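Local coordinates for protein D-galactonate dehydratase family member SEN1436 (Salmonella enterica subsp. enterica serovar Enteritidis, PDB 3TW9) that shows low magnesium-dependent D-gluconate dehydratase activity in vitro, as a member of the mandelate racemase/muconate lactonizing enzyme family within the enolase superfamily, at residues Pro210-Pro221 and Ser428-Gly437. Numbering follows the deposited sequence.
Sequences PRSKTPGIYFDP and SWTMARTPDG
Ile217 and Tyr218 pair in parallel with Ala432 and Arg433, forming part of a small mixed beta sheet at the protein surface. Strand 432-433 is its middle strand, and strand 439-440 runs antiparallel along its other edge. The sheet is separate from the parallel strands of the beta/alpha barrel typical of the enolase superfamily. It joins the lead-in to helix 221-239 to the C-terminal tail.

Three backbone hydrogen bonds make the ladder. Ile217 N donates to Met431 O (2.7 Å), Arg433 N to Ile217 O (3.0 Å) and Phe219 N to Arg433 O (2.8 Å).

Arg433 supplies the main polar side-chain link. Its CG lies anti to the carbonyl carbon (chi1 -67°), and the extended chain carries CD past the hydroxyl end of the Tyr218 ring. NE donates to Pro215 O at 2.9 Å; the oxygen lies near the guanidinium plane, but NE sits above the carbonyl plane. A water bridges NH2 and Pro215 O. NH1 donates to Gly437 O within its own segment.

The apolar packing centres on the Tyr218 ring. Arg433 CB makes a CH-pi contact over one face, 4.0 Å from the centroid, and Lys213 CE covers the opposite face. Further along, Pro221 CD and Pro435 CD meet at 4.0 Å.

Asp220 OD1 caps helix 221-239 at Ala223 N, and OD2 accepts from Lys207 N. At the other end, Trp429 turns away and its side chain reaches His250, probably a catalytic residue.

The Tyr218 hydroxyl donates to Thr214 O at 2.6 Å, in the carbonyl plane and on a lone pair.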
loop_
_atom_site.group_PDB
_atom_site.type_symbol
_atom_site.label_atom_id
_atom_site.label_comp_id
_atom_site.label_asym_id
_atom_site.label_seq_id
_atom_site.Cartn_x
_atom_site.Cartn_y
_atom_site.Cartn_z
ATOM N N PRO C 210 -22.555 -10.912 -44.341
ATOM C CA PRO C 210 -22.287 -11.002 -45.787
ATOM C C PRO C 210 -22.461 -12.447 -46.339
ATOM O O PRO C 210 -22.574 -13.422 -45.579
ATOM C CB PRO C 210 -20.804 -10.626 -45.896
ATOM C CG PRO C 210 -20.496 -9.853 -44.689
ATOM C CD PRO C 210 -21.425 -10.302 -43.616
ATOM N N ARG C 211 -22.428 -12.574 -47.657
ATOM C CA ARG C 211 -22.731 -13.860 -48.330
ATOM C C ARG C 211 -21.695 -14.974 -48.141
ATOM O O ARG C 211 -21.927 -16.125 -48.508
ATOM C CB ARG C 211 -22.962 -13.598 -49.812
ATOM C CG ARG C 211 -21.749 -12.985 -50.533
ATOM C CD ARG C 211 -22.204 -12.237 -51.764
ATOM N NE ARG C 211 -21.091 -11.815 -52.615
ATOM C CZ ARG C 211 -21.228 -11.172 -53.779
ATOM N NH1 ARG C 211 -20.146 -10.850 -54.479
ATOM N NH2 ARG C 211 -22.434 -10.866 -54.255
ATOM N N SER C 212 -20.542 -14.643 -47.577
ATOM C CA SER C 212 -19.621 -15.664 -47.094
ATOM C C SER C 212 -19.091 -15.187 -45.746
ATOM O O SER C 212 -19.175 -14.003 -45.438
ATOM C CB SER C 212 -18.483 -15.939 -48.093
ATOM O OG SER C 212 -17.418 -15.006 -47.947
ATOM N N LYS C 213 -18.588 -16.105 -44.933
ATOM C CA LYS C 213 -18.186 -15.773 -43.566
ATOM C C LYS C 213 -16.835 -16.356 -43.260
ATOM O O LYS C 213 -16.594 -17.520 -43.523
ATOM C CB LYS C 213 -19.206 -16.295 -42.547
ATOM C CG LYS C 213 -20.493 -15.449 -42.432
ATOM C CD LYS C 213 -21.589 -16.148 -41.623
ATOM C CE LYS C 213 -21.408 -15.965 -40.120
ATOM N NZ LYS C 213 -22.477 -16.634 -39.311
ATOM N N THR C 214 -15.944 -15.539 -42.705
ATOM C CA THR C 214 -14.667 -16.035 -42.248
ATOM C C THR C 214 -14.932 -16.720 -40.914
ATOM O O THR C 214 -15.734 -16.211 -40.123
ATOM C CB THR C 214 -13.636 -14.876 -42.166
ATOM O OG1 THR C 214 -13.381 -14.366 -43.486
ATOM C CG2 THR C 214 -12.311 -15.307 -41.533
ATOM N N PRO C 215 -14.338 -17.917 -40.684
ATOM C CA PRO C 215 -14.700 -18.632 -39.438
ATOM C C PRO C 215 -14.463 -17.805 -38.170
ATOM O O PRO C 215 -13.496 -17.025 -38.074
ATOM C CB PRO C 215 -13.777 -19.848 -39.438
ATOM C CG PRO C 215 -13.528 -20.111 -40.901
ATOM C CD PRO C 215 -13.446 -18.731 -41.532
ATOM N N GLY C 216 -15.380 -17.958 -37.228
ATOM C CA GLY C 216 -15.251 -17.352 -35.923
ATOM C C GLY C 216 -16.538 -17.513 -35.159
ATOM O O GLY C 216 -17.525 -18.045 -35.689
ATOM N N ILE C 217 -16.532 -17.040 -33.913
ATOM C CA ILE C 217 -17.738 -17.037 -33.122
ATOM C C ILE C 217 -18.415 -15.687 -33.287
ATOM O O ILE C 217 -17.962 -14.668 -32.719
ATOM C CB ILE C 217 -17.487 -17.339 -31.613
ATOM C CG1 ILE C 217 -16.518 -18.526 -31.411
ATOM C CG2 ILE C 217 -18.811 -17.552 -30.907
ATOM C CD1 ILE C 217 -16.950 -19.862 -32.026
ATOM N N TYR C 218 -19.519 -15.699 -34.032
ATOM C CA TYR C 218 -20.198 -14.467 -34.414
ATOM C C TYR C 218 -21.042 -13.882 -33.305
ATOM O O TYR C 218 -21.686 -14.610 -32.546
ATOM C CB TYR C 218 -20.987 -14.637 -35.718
ATOM C CG TYR C 218 -20.071 -14.531 -36.905
ATOM C CD1 TYR C 218 -19.164 -15.545 -37.194
ATOM C CD2 TYR C 218 -20.091 -13.398 -37.730
ATOM C CE1 TYR C 218 -18.270 -15.444 -38.276
ATOM C CE2 TYR C 218 -19.209 -13.284 -38.814
ATOM C CZ TYR C 218 -18.309 -14.329 -39.084
ATOM O OH TYR C 218 -17.427 -14.233 -40.148
ATOM N N PHE C 219 -21.008 -12.557 -33.195
ATOM C CA PHE C 219 -21.751 -11.864 -32.156
ATOM C C PHE C 219 -22.231 -10.531 -32.690
ATOM O O PHE C 219 -21.503 -9.861 -33.414
ATOM C CB PHE C 219 -20.827 -11.648 -30.952
ATOM C CG PHE C 219 -21.457 -10.904 -29.807
ATOM C CD1 PHE C 219 -22.456 -11.509 -29.027
ATOM C CD2 PHE C 219 -21.027 -9.616 -29.481
ATOM C CE1 PHE C 219 -23.038 -10.848 -27.957
ATOM C CE2 PHE C 219 -21.601 -8.935 -28.399
ATOM C CZ PHE C 219 -22.594 -9.558 -27.636
ATOM N N ASP C 220 -23.448 -10.147 -32.320
ATOM C CA ASP C 220 -24.011 -8.873 -32.738
ATOM C C ASP C 220 -24.040 -7.916 -31.551
ATOM O O ASP C 220 -24.933 -8.010 -30.698
ATOM C CB ASP C 220 -25.420 -9.058 -33.290
ATOM C CG ASP C 220 -25.973 -7.789 -33.921
ATOM O OD1 ASP C 220 -25.658 -6.669 -33.472
ATOM O OD2 ASP C 220 -26.744 -7.898 -34.879
ATOM N N PRO C 221 -23.079 -6.970 -31.504
ATOM C CA PRO C 221 -22.956 -6.094 -30.330
ATOM C C PRO C 221 -24.118 -5.125 -30.169
ATOM O O PRO C 221 -24.436 -4.733 -29.049
ATOM C CB PRO C 221 -21.653 -5.322 -30.598
ATOM C CG PRO C 221 -21.464 -5.388 -32.082
ATOM C CD PRO C 221 -22.041 -6.696 -32.516
ATOM N N SER C 428 -11.571 -21.532 -28.896
ATOM C CA SER C 428 -12.398 -21.080 -30.001
ATOM C C SER C 428 -12.998 -19.710 -29.714
ATOM O O SER C 428 -13.180 -18.911 -30.649
ATOM C CB SER C 428 -13.531 -22.072 -30.265
ATOM O OG SER C 428 -13.004 -23.298 -30.729
ATOM N N TRP C 429 -13.311 -19.440 -28.437
ATOM C CA TRP C 429 -14.146 -18.267 -28.114
ATOM C C TRP C 429 -13.411 -16.957 -28.344
ATOM O O TRP C 429 -14.049 -15.917 -28.508
ATOM C CB TRP C 429 -14.692 -18.297 -26.671
ATOM C CG TRP C 429 -13.625 -18.152 -25.605
ATOM C CD1 TRP C 429 -12.866 -19.157 -25.079
ATOM C CD2 TRP C 429 -13.205 -16.932 -24.940
ATOM N NE1 TRP C 429 -12.003 -18.645 -24.117
ATOM C CE2 TRP C 429 -12.191 -17.288 -24.019
ATOM C CE3 TRP C 429 -13.585 -15.578 -25.041
ATOM C CZ2 TRP C 429 -11.558 -16.346 -23.198
ATOM C CZ3 TRP C 429 -12.940 -14.632 -24.221
ATOM C CH2 TRP C 429 -11.942 -15.028 -23.320
ATOM N N THR C 430 -12.081 -16.998 -28.350
ATOM C CA THR C 430 -11.316 -15.759 -28.549
ATOM C C THR C 430 -11.296 -15.271 -29.995
ATOM O O THR C 430 -10.798 -14.180 -30.260
ATOM C CB THR C 430 -9.895 -15.882 -28.029
ATOM O OG1 THR C 430 -9.305 -17.060 -28.586
ATOM C CG2 THR C 430 -9.883 -15.960 -26.460
ATOM N N MET C 431 -11.835 -16.076 -30.919
ATOM C CA MET C 431 -11.956 -15.690 -32.326
ATOM C C MET C 431 -13.371 -15.166 -32.472
ATOM O O MET C 431 -14.255 -15.851 -32.998
ATOM C CB MET C 431 -11.703 -16.872 -33.287
ATOM C CG MET C 431 -11.865 -16.529 -34.817
ATOM S SD MET C 431 -10.662 -15.312 -35.388
ATOM C CE MET C 431 -9.282 -16.401 -35.408
ATOM N N ALA C 432 -13.578 -13.959 -31.947
ATOM C CA ALA C 432 -14.886 -13.323 -31.928
ATOM C C ALA C 432 -14.990 -12.457 -33.152
ATOM O O ALA C 432 -14.031 -11.771 -33.506
ATOM C CB ALA C 432 -15.035 -12.490 -30.671
ATOM N N ARG C 433 -16.128 -12.521 -33.839
ATOM C CA ARG C 433 -16.349 -11.680 -35.022
ATOM C C ARG C 433 -17.719 -10.998 -34.983
ATOM O O ARG C 433 -18.700 -11.584 -34.549
ATOM C CB ARG C 433 -16.152 -12.473 -36.330
ATOM C CG ARG C 433 -14.708 -12.919 -36.571
ATOM C CD ARG C 433 -14.503 -13.556 -37.958
ATOM N NE ARG C 433 -13.147 -14.104 -38.117
ATOM C CZ ARG C 433 -12.072 -13.395 -38.463
ATOM N NH1 ARG C 433 -12.145 -12.082 -38.701
ATOM N NH2 ARG C 433 -10.901 -14.006 -38.579
ATOM N N THR C 434 -17.793 -9.750 -35.448
ATOM C CA THR C 434 -19.070 -9.044 -35.550
ATOM C C THR C 434 -19.782 -9.507 -36.829
ATOM O O THR C 434 -19.167 -10.244 -37.614
ATOM C CB THR C 434 -18.858 -7.502 -35.564
ATOM O OG1 THR C 434 -17.998 -7.130 -36.637
ATOM C CG2 THR C 434 -18.235 -7.041 -34.232
ATOM N N PRO C 435 -21.053 -9.113 -37.043
ATOM C CA PRO C 435 -21.764 -9.672 -38.198
ATOM C C PRO C 435 -21.081 -9.580 -39.560
ATOM O O PRO C 435 -21.189 -10.544 -40.341
ATOM C CB PRO C 435 -23.087 -8.916 -38.175
ATOM C CG PRO C 435 -23.342 -8.805 -36.702
ATOM C CD PRO C 435 -22.002 -8.350 -36.195
ATOM N N ASP C 436 -20.330 -8.500 -39.822
ATOM C CA ASP C 436 -19.668 -8.378 -41.128
ATOM C C ASP C 436 -18.367 -9.204 -41.248
ATOM O O ASP C 436 -17.752 -9.236 -42.314
ATOM C CB ASP C 436 -19.456 -6.905 -41.508
ATOM C CG ASP C 436 -18.418 -6.205 -40.622
ATOM O OD1 ASP C 436 -17.926 -6.810 -39.629
ATOM O OD2 ASP C 436 -18.090 -5.033 -40.931
ATOM N N GLY C 437 -17.962 -9.865 -40.163
ATOM C CA GLY C 437 -16.742 -10.663 -40.173
ATOM C C GLY C 437 -15.523 -10.010 -39.555
ATOM O O GLY C 437 -14.425 -10.584 -39.601
HETATM O O HOH W 1 -10.817 -17.213 -38.326
#